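Local atomic coordinates of multicopper oxidase (Uncultured bacterium, PDB entry 4E9X), a protein that probably oxidises substrates at a mononuclear copper and passes the electrons to a trinuclear copper cluster that reduces dioxygen to water, as other multicopper oxidases do. Residues M8-V13 and V47-N52; H57-H62 and L101-H106; R135-V140 and K185-K190. One frame throughout, in Å; residues are numbered along the deposited sequence. Where two conformers were deposited one is given.

Contact 1. Residues M8-V13 and V47-N52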
loop_
_atom_site.group_PDB
_atom_site.type_symbol
_atom_site.label_atom_id
_atom_site.label_comp_id
_atom_site.label_asym_id
_atom_site.label_seq_id
_atom_site.Cartn_x
_atom_site.Cartn_y
_atom_site.Cartn_z
ATOM N N MET A 8 7.131 24.830 -22.944
ATOM C CA MET A 8 7.915 23.753 -22.355
ATOM C C MET A 8 8.546 22.932 -23.473
ATOM O O MET A 8 7.983 22.881 -24.575
ATOM C CB MET A 8 7.058 22.882 -21.438
ATOM C CG MET A 8 7.818 21.799 -20.662
ATOM S SD MET A 8 6.630 20.889 -19.602
ATOM C CE MET A 8 5.450 22.251 -19.536
ATOM N N THR A 9 9.697 22.345 -23.244
ATOM C CA THR A 9 10.292 21.431 -24.227
ATOM C C THR A 9 10.468 20.064 -23.524
ATOM O O THR A 9 10.282 19.937 -22.297
ATOM C CB THR A 9 11.658 21.837 -24.762
ATOM O OG1 THR A 9 12.610 21.824 -23.673
ATOM C CG2 THR A 9 11.572 23.265 -25.345
ATOM N N ILE A 10 10.753 19.080 -24.346
ATOM C CA ILE A 10 11.045 17.734 -23.926
ATOM C C ILE A 10 12.438 17.418 -24.478
ATOM O O ILE A 10 12.579 17.577 -25.705
ATOM C CB ILE A 10 10.025 16.672 -24.346
ATOM C CG1 ILE A 10 8.581 17.124 -24.140
ATOM C CG2 ILE A 10 10.259 15.380 -23.566
ATOM C CD1 ILE A 10 7.555 16.117 -24.653
ATOM N N GLU A 11 13.390 17.024 -23.665
ATOM C CA GLU A 11 14.798 16.929 -24.055
ATOM C C GLU A 11 15.382 15.576 -23.702
ATOM O O GLU A 11 15.005 15.002 -22.669
ATOM C CB GLU A 11 15.642 18.010 -23.329
ATOM C CG GLU A 11 15.097 19.420 -23.579
ATOM C CD GLU A 11 15.279 19.979 -24.972
ATOM O OE1 GLU A 11 16.051 19.430 -25.787
ATOM O OE2 GLU A 11 14.601 21.025 -25.291
ATOM N N GLU A 12 16.334 15.084 -24.508
ATOM C CA GLU A 12 17.104 13.916 -24.140
ATOM C C GLU A 12 18.335 14.404 -23.382
ATOM O O GLU A 12 19.195 15.073 -23.935
ATOM C CB GLU A 12 17.546 13.130 -25.391
ATOM C CG GLU A 12 16.336 12.537 -26.086
ATOM C CD GLU A 12 16.616 11.710 -27.311
ATOM O OE1 GLU A 12 17.795 11.523 -27.704
ATOM O OE2 GLU A 12 15.627 11.188 -27.879
ATOM N N VAL A 13 18.369 14.053 -22.088
ATOM C CA VAL A 13 19.500 14.401 -21.243
ATOM C C VAL A 13 19.836 13.207 -20.373
ATOM O O VAL A 13 19.047 12.236 -20.265
ATOM C CB VAL A 13 19.234 15.656 -20.363
ATOM C CG1 VAL A 13 18.988 16.884 -21.220
ATOM C CG2 VAL A 13 18.043 15.439 -19.408
ATOM N N VAL A 47 -0.167 25.696 -22.178
ATOM C CA VAL A 47 1.190 25.147 -22.197
ATOM C C VAL A 47 1.501 24.714 -23.637
ATOM O O VAL A 47 0.825 23.817 -24.205
ATOM C CB VAL A 47 1.323 23.954 -21.243
ATOM C CG1 VAL A 47 2.789 23.485 -21.283
ATOM C CG2 VAL A 47 0.998 24.321 -19.806
ATOM N N ASN A 48 2.532 25.342 -24.242
ATOM C CA ASN A 48 2.954 25.000 -25.593
ATOM C C ASN A 48 4.145 24.047 -25.462
ATOM O O ASN A 48 5.163 24.471 -24.879
ATOM C CB ASN A 48 3.369 26.243 -26.388
ATOM C CG ASN A 48 2.300 27.337 -26.371
ATOM O OD1 ASN A 48 1.192 27.074 -26.813
ATOM N ND2 ASN A 48 2.633 28.523 -25.870
ATOM N N VAL A 49 3.994 22.837 -25.943
ATOM C CA VAL A 49 4.994 21.802 -25.736
ATOM C C VAL A 49 5.731 21.499 -27.056
ATOM O O VAL A 49 5.042 21.191 -28.044
ATOM C CB VAL A 49 4.314 20.517 -25.227
ATOM C CG1 VAL A 49 5.365 19.442 -25.027
ATOM C CG2 VAL A 49 3.502 20.740 -23.959
ATOM N N THR A 50 7.052 21.553 -27.053
ATOM C CA THR A 50 7.850 21.088 -28.196
ATOM C C THR A 50 8.669 19.854 -27.840
ATOM O O THR A 50 9.413 19.827 -26.866
ATOM C CB THR A 50 8.777 22.194 -28.692
ATOM O OG1 THR A 50 7.885 23.242 -29.140
ATOM C CG2 THR A 50 9.622 21.731 -29.866
ATOM N N ASN A 51 8.485 18.835 -28.657
ATOM C CA ASN A 51 9.187 17.568 -28.418
ATOM C C ASN A 51 10.543 17.564 -29.125
ATOM O O ASN A 51 10.590 17.332 -30.350
ATOM C CB ASN A 51 8.290 16.434 -28.960
ATOM C CG ASN A 51 8.896 15.057 -28.752
ATOM O OD1 ASN A 51 10.019 14.973 -28.220
ATOM N ND2 ASN A 51 8.163 14.025 -29.120
ATOM N N ASN A 52 11.645 17.781 -28.410
ATOM C CA ASN A 52 12.986 17.744 -28.940
ATOM C C ASN A 52 13.641 16.399 -28.723
ATOM O O ASN A 52 14.873 16.352 -28.670
ATOM C CB ASN A 52 13.856 18.879 -28.408
ATOM C CG ASN A 52 13.348 20.244 -28.887
ATOM O OD1 ASN A 52 12.909 20.365 -30.002
ATOM N ND2 ASN A 52 13.370 21.242 -28.006
HETATM O O HOH W 1 7.974 25.071 -26.501
HETATM O O HOH W 2 16.865 16.950 -26.730
#
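Met8, Thr9 and Ile10 pair in parallel with Val49, Thr50 and Asn51, joining strands 3-18 and 44-51 in a sheet of the first cupredoxin-like multicopper oxidase domain. The short strand segments diverge by 23°. Met8 and Ile10 supply the backbone groups of one strand: Met8 N donates to Asn48 O (2.8 Å) and Ile10 N to Thr50 O, while Thr50 N reaches Met8 O and Asn52 N reaches Ile10 O (2.9 Å).

On the face of Ile10, Val49 and Asn51 the contact is mainly apolar. Ile10 CD1 lies against Val49 CG1 at 4.0 Å, and the nearest side-chain atom of Ile10 is about 6 Å from a bound copper. The amide of Asn51 is held by Thr53 and Leu55 of the loop that follows and by Ile83 O.

The Thr9 and Thr50 face is polar and leads to the Glu11 carboxylate, whose OE2 takes two donors. Thr9 OG1 comes in on its anti lone pair at 2.7 Å, and Asn52 ND2 meets the syn side at 3.0 Å. The latter bond is nearly straight at the hydrogen (173°), although ND2 stands 34° out of the carboxylate plane. A bend at chi2 folds Glu11 back alongside Asn52. One water joins Glu11 OE1 (2.8 Å), Glu12 N and Asn52 O; another links Met8 O to Thr50 OG1, whose hydroxyl also bonds Ser88.

With two protein donors and a water on its oxygens, Glu11 probably remains an anion, and Asn52 is tied to strand 3-18 through its side chain as well as its backbone.

Contact 2. Residues H57-H62 and L101-H106. With CU (copper (II) ion), chain K; CU (copper (II) ion), chain E; CU (copper (II) ion), chain D; CU (copper (II) ion), chain J.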
loop_
_atom_site.group_PDB
_atom_site.type_symbol
_atom_site.label_atom_id
_atom_site.label_comp_id
_atom_site.label_asym_id
_atom_site.label_seq_id
_atom_site.Cartn_x
_atom_site.Cartn_y
_atom_site.Cartn_z
ATOM N N HIS A 57 5.598 11.643 -27.365
ATOM C CA HIS A 57 5.185 11.868 -25.968
ATOM C C HIS A 57 3.834 12.579 -25.949
ATOM O O HIS A 57 3.377 13.058 -26.991
ATOM C CB HIS A 57 6.212 12.776 -25.245
ATOM C CG HIS A 57 7.600 12.207 -25.238
ATOM N ND1 HIS A 57 7.974 11.121 -24.486
ATOM C CD2 HIS A 57 8.691 12.597 -25.963
ATOM C CE1 HIS A 57 9.278 10.890 -24.758
ATOM N NE2 HIS A 57 9.724 11.782 -25.666
ATOM N N THR A 58 3.273 12.730 -24.749
ATOM C CA THR A 58 2.185 13.670 -24.488
ATOM C C THR A 58 2.419 14.312 -23.109
ATOM O O THR A 58 3.380 13.907 -22.455
ATOM C CB THR A 58 0.788 13.030 -24.451
ATOM O OG1 THR A 58 0.790 12.026 -23.415
ATOM C CG2 THR A 58 0.415 12.363 -25.782
ATOM N N ILE A 59 1.568 15.229 -22.701
ATOM C CA ILE A 59 1.535 15.569 -21.271
ATOM C C ILE A 59 0.095 15.417 -20.802
ATOM O O ILE A 59 -0.799 16.072 -21.338
ATOM C CB ILE A 59 2.040 16.975 -20.977
ATOM C CG1 ILE A 59 3.432 17.260 -21.575
ATOM C CG2 ILE A 59 2.067 17.183 -19.439
ATOM C CD1 ILE A 59 3.963 18.649 -21.125
ATOM N N HIS A 60 -0.084 14.577 -19.784
ATOM C CA HIS A 60 -1.307 14.494 -19.013
ATOM C C HIS A 60 -1.175 15.293 -17.717
ATOM O O HIS A 60 -0.141 15.296 -17.027
ATOM C CB HIS A 60 -1.614 13.024 -18.691
ATOM C CG HIS A 60 -2.684 12.887 -17.644
ATOM N ND1 HIS A 60 -3.979 13.341 -17.801
ATOM C CD2 HIS A 60 -2.629 12.307 -16.411
ATOM C CE1 HIS A 60 -4.655 13.095 -16.685
ATOM N NE2 HIS A 60 -3.864 12.440 -15.832
ATOM N N TRP A 61 -2.229 15.995 -17.354
ATOM C CA TRP A 61 -2.285 16.921 -16.211
ATOM C C TRP A 61 -3.085 16.223 -15.133
ATOM O O TRP A 61 -4.314 16.217 -15.140
ATOM C CB TRP A 61 -2.896 18.285 -16.643
ATOM C CG TRP A 61 -2.157 18.732 -17.885
ATOM C CD1 TRP A 61 -2.547 18.493 -19.164
ATOM C CD2 TRP A 61 -0.921 19.473 -17.990
ATOM N NE1 TRP A 61 -1.631 19.031 -20.055
ATOM C CE2 TRP A 61 -0.613 19.646 -19.377
ATOM C CE3 TRP A 61 -0.052 20.001 -17.025
ATOM C CZ2 TRP A 61 0.534 20.327 -19.825
ATOM C CZ3 TRP A 61 1.081 20.666 -17.502
ATOM C CH2 TRP A 61 1.396 20.847 -18.851
ATOM N N HIS A 62 -2.390 15.526 -14.237
ATOM C CA HIS A 62 -3.002 14.613 -13.287
ATOM C C HIS A 62 -3.646 15.420 -12.190
ATOM O O HIS A 62 -2.992 16.045 -11.382
ATOM C CB HIS A 62 -1.929 13.629 -12.806
ATOM C CG HIS A 62 -2.481 12.591 -11.845
ATOM N ND1 HIS A 62 -2.164 11.244 -11.997
ATOM C CD2 HIS A 62 -3.263 12.660 -10.715
ATOM C CE1 HIS A 62 -2.741 10.584 -10.987
ATOM N NE2 HIS A 62 -3.430 11.447 -10.233
ATOM N N LEU A 101 -1.191 18.998 -7.560
ATOM C CA LEU A 101 -1.386 18.184 -8.760
ATOM C C LEU A 101 -0.034 17.878 -9.378
ATOM O O LEU A 101 1.028 18.268 -8.833
ATOM C CB LEU A 101 -2.269 18.939 -9.785
ATOM C CG LEU A 101 -3.501 19.628 -9.178
ATOM C CD1 LEU A 101 -4.354 20.247 -10.292
ATOM C CD2 LEU A 101 -4.348 18.704 -8.353
ATOM N N TRP A 102 -0.020 17.180 -10.508
ATOM C CA TRP A 102 1.269 16.927 -11.179
ATOM C C TRP A 102 1.007 16.664 -12.645
ATOM O O TRP A 102 -0.138 16.603 -13.060
ATOM C CB TRP A 102 2.023 15.810 -10.515
ATOM C CG TRP A 102 1.468 14.412 -10.479
ATOM C CD1 TRP A 102 0.263 14.005 -10.000
ATOM C CD2 TRP A 102 2.167 13.239 -10.930
ATOM N NE1 TRP A 102 0.172 12.617 -10.139
ATOM C CE2 TRP A 102 1.317 12.132 -10.704
ATOM C CE3 TRP A 102 3.434 12.993 -11.499
ATOM C CZ2 TRP A 102 1.711 10.833 -11.044
ATOM C CZ3 TRP A 102 3.818 11.710 -11.835
ATOM C CH2 TRP A 102 2.944 10.621 -11.607
ATOM N N TYR A 103 2.069 16.527 -13.409
ATOM C CA TYR A 103 1.894 16.342 -14.845
ATOM C C TYR A 103 2.927 15.284 -15.245
ATOM O O TYR A 103 4.006 15.169 -14.628
ATOM C CB TYR A 103 1.991 17.669 -15.652
ATOM C CG TYR A 103 3.373 18.306 -15.537
ATOM C CD1 TYR A 103 4.406 17.974 -16.410
ATOM C CD2 TYR A 103 3.629 19.241 -14.539
ATOM C CE1 TYR A 103 5.665 18.558 -16.295
ATOM C CE2 TYR A 103 4.896 19.841 -14.392
ATOM C CZ TYR A 103 5.876 19.483 -15.265
ATOM O OH TYR A 103 7.153 20.031 -15.181
ATOM N N HIS A 104 2.641 14.518 -16.299
ATOM C CA HIS A 104 3.562 13.469 -16.703
ATOM C C HIS A 104 3.227 12.988 -18.113
ATOM O O HIS A 104 2.069 13.151 -18.544
ATOM C CB HIS A 104 3.531 12.264 -15.743
ATOM C CG HIS A 104 2.215 11.581 -15.498
ATOM N ND1 HIS A 104 1.643 10.680 -16.355
ATOM C CD2 HIS A 104 1.363 11.690 -14.450
ATOM C CE1 HIS A 104 0.476 10.257 -15.832
ATOM N NE2 HIS A 104 0.287 10.838 -14.663
ATOM N N CYS A 105 4.183 12.365 -18.775
ATOM C CA CYS A 105 3.846 11.789 -20.093
ATOM C C CYS A 105 2.787 10.717 -19.919
ATOM O O CYS A 105 2.714 10.055 -18.889
ATOM C CB CYS A 105 5.144 11.209 -20.688
ATOM S SG CYS A 105 4.901 10.653 -22.394
ATOM N N HIS A 106 1.993 10.490 -20.969
ATOM C CA HIS A 106 1.053 9.380 -20.969
ATOM C C HIS A 106 1.227 8.441 -22.168
ATOM O O HIS A 106 0.319 7.676 -22.495
ATOM C CB HIS A 106 -0.396 9.905 -20.876
ATOM C CG HIS A 106 -1.272 9.108 -19.967
ATOM N ND1 HIS A 106 -1.676 7.833 -20.284
ATOM C CD2 HIS A 106 -1.842 9.399 -18.772
ATOM C CE1 HIS A 106 -2.432 7.374 -19.310
ATOM N NE2 HIS A 106 -2.566 8.294 -18.374
HETATM CU CU CU K . -4.615 11.432 -14.461
HETATM CU CU CU E . -1.027 10.374 -13.270
HETATM CU CU CU D . 6.925 10.085 -23.088
HETATM CU CU CU J . -3.699 8.135 -16.660
#
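His62 and Trp102 cross obliquely: NE1 of the indole lies over one face of the imidazole, 3.2 Å from His62 CG, while His62 CB sits over the five-membered ring of the indole. His104 CD2 also lies over an indole face. His62 ND1 (1.9 Å) and His104 NE2 (2.0 Å) hold the same copper, their rings rim to rim with planes at 56°; His62 NE2 is bonded to Asp227 of the second subunit. His104 is held also by a bond from ND1 to Cys105 O (2.8 Å), in its ring plane but above the carbonyl plane. In offset edge-to-face pairs, His60 directs an edge at His104, and His106 one at His60 (planes at 85°); His60 and His106 each bind a separate copper. An alanine in place of Trp102 would probably leave a gap against the face of His62 and beside His104.

At the mononuclear site, Cys105 SG (2.2 Å) and His57 ND1 grip the metal, and His112 and Met118 complete it. His104-Cys105-His106 thus links two kinds of copper centre, as in other multicopper oxidases.

His204, His206, His252 and His254 of the second subunit complete the cluster. Strands 60-62 and 101-104 pair antiparallel, strand 119-125 flanks the latter, and Trp61 and Ile59 rest on strand 44-51.

Contact 3. Residues R135-V140 and K185-K190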
loop_
_atom_site.group_PDB
_atom_site.type_symbol
_atom_site.label_atom_id
_atom_site.label_comp_id
_atom_site.label_asym_id
_atom_site.label_seq_id
_atom_site.Cartn_x
_atom_site.Cartn_y
_atom_site.Cartn_z
ATOM N N ARG A 135 -0.204 29.425 8.111
ATOM C CA ARG A 135 0.891 29.498 9.070
ATOM C C ARG A 135 2.189 29.011 8.467
ATOM O O ARG A 135 3.266 29.153 9.046
ATOM C CB ARG A 135 0.576 28.571 10.257
ATOM C CG ARG A 135 -0.539 29.157 11.114
ATOM C CD ARG A 135 -0.919 28.241 12.297
ATOM N NE ARG A 135 0.260 27.952 13.053
ATOM C CZ ARG A 135 0.812 26.786 13.354
ATOM N NH1 ARG A 135 0.248 25.668 12.966
ATOM N NH2 ARG A 135 1.931 26.892 14.068
ATOM N N VAL A 136 2.092 28.388 7.321
ATOM C CA VAL A 136 3.235 27.726 6.710
ATOM C C VAL A 136 4.360 28.720 6.392
ATOM O O VAL A 136 4.112 29.799 5.830
ATOM C CB VAL A 136 2.773 27.013 5.433
ATOM C CG1 VAL A 136 3.960 26.491 4.633
ATOM C CG2 VAL A 136 1.827 25.877 5.815
ATOM N N THR A 137 5.585 28.338 6.734
ATOM C CA THR A 137 6.764 29.161 6.478
ATOM C C THR A 137 7.680 28.503 5.456
ATOM O O THR A 137 8.578 29.158 4.924
ATOM C CB THR A 137 7.563 29.453 7.751
ATOM O OG1 THR A 137 8.004 28.195 8.246
ATOM C CG2 THR A 137 6.670 30.139 8.803
ATOM N N LYS A 138 7.427 27.245 5.119
ATOM C CA LYS A 138 8.276 26.564 4.138
ATOM C C LYS A 138 7.440 25.480 3.462
ATOM O O LYS A 138 6.768 24.737 4.182
ATOM C CB LYS A 138 9.458 25.917 4.841
ATOM C CG LYS A 138 10.519 25.391 3.852
ATOM C CD LYS A 138 11.555 24.569 4.606
ATOM C CE LYS A 138 12.274 25.358 5.715
ATOM N NZ LYS A 138 12.876 26.584 5.115
ATOM N N ASP A 139 7.478 25.438 2.148
ATOM C CA ASP A 139 6.712 24.492 1.323
ATOM C C ASP A 139 7.703 23.621 0.616
ATOM O O ASP A 139 8.702 24.150 0.101
ATOM C CB ASP A 139 5.798 25.333 0.405
ATOM C CG ASP A 139 4.677 24.585 -0.260
ATOM O OD1 ASP A 139 4.550 23.357 -0.150
ATOM O OD2 ASP A 139 3.878 25.296 -0.931
ATOM N N VAL A 140 7.489 22.315 0.633
ATOM C CA VAL A 140 8.461 21.302 0.246
ATOM C C VAL A 140 7.801 20.276 -0.664
ATOM O O VAL A 140 6.799 19.691 -0.298
ATOM C CB VAL A 140 8.950 20.595 1.538
ATOM C CG1 VAL A 140 9.883 19.410 1.295
ATOM C CG2 VAL A 140 9.631 21.633 2.470
ATOM N N LYS A 185 13.855 26.499 14.390
ATOM C CA LYS A 185 12.782 26.301 15.361
ATOM C C LYS A 185 11.666 27.290 15.150
ATOM O O LYS A 185 11.959 28.486 14.976
ATOM C CB LYS A 185 13.344 26.404 16.806
ATOM C CG LYS A 185 12.284 25.906 17.807
ATOM C CD LYS A 185 12.762 26.123 19.242
ATOM C CE LYS A 185 11.751 25.501 20.220
ATOM N NZ LYS A 185 12.128 25.817 21.634
ATOM N N GLY A 186 10.426 26.825 15.124
ATOM C CA GLY A 186 9.231 27.680 14.943
ATOM C C GLY A 186 8.751 27.626 13.501
ATOM O O GLY A 186 7.672 28.094 13.203
ATOM N N ASP A 187 9.568 27.068 12.570
ATOM C CA ASP A 187 9.060 26.876 11.209
ATOM C C ASP A 187 7.826 25.990 11.232
ATOM O O ASP A 187 7.636 25.150 12.100
ATOM C CB ASP A 187 10.135 26.239 10.319
ATOM C CG ASP A 187 10.999 27.236 9.573
ATOM O OD1 ASP A 187 10.526 28.347 9.205
ATOM O OD2 ASP A 187 12.188 26.904 9.303
ATOM N N VAL A 188 6.979 26.208 10.215
ATOM C CA VAL A 188 5.788 25.371 9.977
ATOM C C VAL A 188 5.935 24.894 8.552
ATOM O O VAL A 188 5.897 25.690 7.599
ATOM C CB VAL A 188 4.511 26.211 10.154
ATOM C CG1 VAL A 188 3.268 25.323 9.858
ATOM C CG2 VAL A 188 4.473 26.777 11.549
ATOM N N VAL A 189 6.151 23.580 8.416
ATOM C CA VAL A 189 6.636 23.036 7.126
ATOM C C VAL A 189 5.485 22.259 6.463
ATOM O O VAL A 189 4.965 21.331 7.056
ATOM C CB VAL A 189 7.843 22.141 7.332
ATOM C CG1 VAL A 189 8.418 21.698 5.976
ATOM C CG2 VAL A 189 8.942 22.855 8.148
ATOM N N LYS A 190 5.151 22.655 5.228
ATOM C CA LYS A 190 4.178 21.868 4.446
ATOM C C LYS A 190 5.008 20.952 3.557
ATOM O O LYS A 190 5.867 21.469 2.819
ATOM C CB LYS A 190 3.292 22.829 3.648
ATOM C CG LYS A 190 2.368 22.079 2.663
ATOM C CD LYS A 190 1.434 23.093 1.977
ATOM C CE LYS A 190 0.387 22.498 1.117
ATOM N NZ LYS A 190 -0.734 21.846 1.857
HETATM O O HOH W 3 13.981 27.799 7.454
#
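Thr137 and Lys138 meet Val188 and Val189 where strands 138-147 and 187-195 run in parallel, in a mixed sheet consistent with a second cupredoxin domain. Among the backbone bonds, Val188 O receives Thr137 N at 2.8 Å and, weakly, Lys138 N at 3.3 Å. Lys190 N then donates to Lys138 O, and Val140 N to Lys190 O.

The side-chain bonds centre on Thr137. Its OG1 lies between the backbone N and the carbonyl carbon (chi1 62°), which lets the hydroxyl accept from Val188 N at 3.0 Å while donating to Asp187 OD1 at 2.7 Å, from 38° above the carboxylate plane.

Apolar packing is split between the two faces. Val140 CG2 touches Val189 CG1 at 3.7 Å, near Val183 and Leu181 of strand 181-183, while Val136 CG1 touches Lys190 CB. Val188 CG2 lies over a face of the Arg135 guanidinium, the two side chains crossing at about a right angle.

Most charges find their partners outside the two segments: Arg135 bridges to Glu242, Asp139 to Arg192, and Lys190 to Asp238 and Glu133. Lys138 and Asp187 stay beyond salt-bridge range of each other, joined instead by one water that accepts from Lys138 NZ at 2.9 Å and donates to Asp187 OD2 at 2.7 Å.

In the fold
Contacts 1 and 2 adjoin, their centres 13 Å apart: strand 44-51 leads into strand 60-62, Ile10 CD1 packs on His57 CB at 3.6 Å, and Val49 and Val47 meet Ile59 and Trp61. Contact 3 lies on the opposite side of the chain's centre, about 28 Å from contact 2 between centres, and each of the three contacts belongs to a different sheet. Contact 2 is wholly buried and antiparallel, and its chemistry is that of imidazole, thiolate and copper. Contacts 1 and 3 are both parallel pairings, partly buried, where hydroxyl, carboxylate and water bonds take part among partly exposed residues; only contact 2 is shared with another subunit.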